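Local structure of ESAT-6-like protein MAB_3113 (Mycobacterium abscessus, 4I0X) at residues R24-F29 and R70-G75. The protein is of unknown function but, as a probably secreted WXG100-family protein, pairs with the ESAT-6-like protein MAB_3112 to form the EsxEF complex. The protein carries 4 engineered substitutions. Sequence-based numbering, arbitrary orientation.
Sequences RGFKEF and RELVEG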
# COMPACT_ATOMS: atom_id res chain seq x y z
N ARG B 24 6.52 -7.74 -1.60
CA ARG B 24 7.34 -7.18 -0.56
C ARG B 24 8.00 -5.83 -0.96
O ARG B 24 8.02 -4.89 -0.21
CB ARG B 24 8.37 -8.21 -0.15
CG ARG B 24 9.35 -7.76 0.90
CD ARG B 24 10.41 -8.84 1.10
NE ARG B 24 9.78 -10.16 1.09
CZ ARG B 24 10.08 -11.17 0.27
NH1 ARG B 24 11.06 -11.08 -0.62
NH2 ARG B 24 9.41 -12.30 0.38
N GLY B 25 8.48 -5.75 -2.19
CA GLY B 25 9.01 -4.54 -2.74
C GLY B 25 7.95 -3.47 -2.79
O GLY B 25 8.22 -2.30 -2.53
N PHE B 26 6.73 -3.87 -3.10
CA PHE B 26 5.63 -2.92 -3.15
C PHE B 26 5.31 -2.40 -1.74
O PHE B 26 5.19 -1.20 -1.55
CB PHE B 26 4.41 -3.57 -3.76
CG PHE B 26 3.26 -2.65 -3.92
CD1 PHE B 26 3.27 -1.65 -4.87
CD2 PHE B 26 2.14 -2.80 -3.14
CE1 PHE B 26 2.18 -0.80 -5.02
CE2 PHE B 26 1.04 -1.95 -3.29
CZ PHE B 26 1.07 -0.96 -4.24
N LYS B 27 5.16 -3.30 -0.77
CA LYS B 27 4.93 -2.89 0.60
C LYS B 27 6.01 -1.94 1.09
O LYS B 27 5.71 -0.98 1.78
CB LYS B 27 4.82 -4.12 1.53
CG LYS B 27 4.61 -3.79 2.98
CD LYS B 27 5.92 -3.58 3.70
CE LYS B 27 5.97 -4.40 4.94
NZ LYS B 27 7.23 -4.15 5.71
N GLU B 28 7.27 -2.20 0.78
CA GLU B 28 8.38 -1.34 1.25
C GLU B 28 8.28 0.06 0.61
O GLU B 28 8.55 1.10 1.24
CB GLU B 28 9.73 -1.94 0.85
CG GLU B 28 10.16 -3.19 1.60
CD GLU B 28 11.39 -3.87 0.97
OE1 GLU B 28 11.99 -3.31 -0.00
OE2 GLU B 28 11.76 -4.97 1.45
N PHE B 29 7.95 0.06 -0.67
CA PHE B 29 7.75 1.29 -1.43
C PHE B 29 6.60 2.12 -0.85
O PHE B 29 6.73 3.32 -0.61
CB PHE B 29 7.48 0.92 -2.88
CG PHE B 29 7.00 2.08 -3.72
CD1 PHE B 29 7.85 3.12 -4.06
CD2 PHE B 29 5.70 2.12 -4.17
CE1 PHE B 29 7.41 4.18 -4.83
CE2 PHE B 29 5.24 3.18 -4.95
CZ PHE B 29 6.10 4.20 -5.29
N ARG B 70 -1.47 -1.14 7.67
CA ARG B 70 -1.45 -2.31 8.55
C ARG B 70 -2.10 -3.51 7.86
O ARG B 70 -1.60 -4.62 7.93
CB ARG B 70 -2.16 -2.01 9.89
CG ARG B 70 -2.03 -3.13 10.95
CD ARG B 70 -2.51 -2.68 12.35
NE ARG B 70 -1.64 -1.65 12.95
CZ ARG B 70 -0.62 -1.88 13.77
NH1 ARG B 70 -0.29 -3.11 14.13
NH2 ARG B 70 0.09 -0.86 14.24
N GLU B 71 -3.17 -3.26 7.13
CA GLU B 71 -3.89 -4.32 6.45
C GLU B 71 -3.04 -4.81 5.31
O GLU B 71 -2.96 -6.00 5.01
CB GLU B 71 -5.28 -3.85 5.99
CG GLU B 71 -5.99 -4.87 5.16
CD GLU B 71 -7.34 -4.42 4.68
OE1 GLU B 71 -8.05 -5.27 4.08
OE2 GLU B 71 -7.69 -3.23 4.92
N LEU B 72 -2.28 -3.90 4.73
CA LEU B 72 -1.42 -4.26 3.65
C LEU B 72 -0.26 -5.17 4.13
O LEU B 72 0.09 -6.17 3.47
CB LEU B 72 -0.94 -2.99 2.98
CG LEU B 72 -0.23 -3.16 1.68
CD1 LEU B 72 -0.39 -1.92 0.90
CD2 LEU B 72 1.23 -3.44 1.99
N VAL B 73 0.30 -4.86 5.29
CA VAL B 73 1.38 -5.68 5.84
C VAL B 73 0.86 -7.04 6.36
O VAL B 73 1.54 -8.07 6.23
CB VAL B 73 2.17 -4.96 6.96
CG1 VAL B 73 2.56 -3.54 6.52
CG2 VAL B 73 1.38 -4.90 8.22
N GLU B 74 -0.32 -7.07 6.95
CA GLU B 74 -0.87 -8.31 7.46
C GLU B 74 -1.16 -9.27 6.30
O GLU B 74 -0.96 -10.48 6.40
CB GLU B 74 -2.12 -8.07 8.32
CG GLU B 74 -2.57 -9.34 9.07
CD GLU B 74 -3.99 -9.27 9.63
OE1 GLU B 74 -4.61 -8.18 9.59
OE2 GLU B 74 -4.49 -10.32 10.10
N GLY B 75 -1.65 -8.72 5.19
CA GLY B 75 -1.89 -9.50 4.00
C GLY B 75 -0.60 -10.07 3.45
O GLY B 75 -0.50 -11.26 3.16
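Segments 24-29 and 70-75 run antiparallel around Lys27 and Val73, whose CA atoms lie 6.9 Å apart, with their N-to-C directions at 159° and their axes 10.6 Å apart at closest approach. Lys27 and Leu72 bury nearly equal areas and carry much of the contact, the lysine through its aliphatic chain. With chi1 at 179°, anti to the backbone N, Lys27 CG packs against Leu72 CD2 at 3.5 Å. The chain then bends at chi2 and chi3, which brings Lys27 CE to 3.9 Å from Val73 CG1 as the lysine crosses the valine at a slant. The segments lie on helices 11-47 and 52-87, the two arms of the helical hairpin characteristic of WXG100 proteins. On the buried side the Phe26 ring sends CE2 to within 4.4 Å of Leu72 CD1, a looser and oblique approach, so CD1 of Leu72 meets the ring and CD2 the lysine chain. No hydrogen bond joins the segments; apolar packing alone connects them. Phe26 and Leu72 also pack on Leu26 and Met52 of the MAB_3112 chain, so this pair belongs to the heterodimer interface as well as to the hairpin. Glu71 forms a salt bridge with Lys58 of that partner chain.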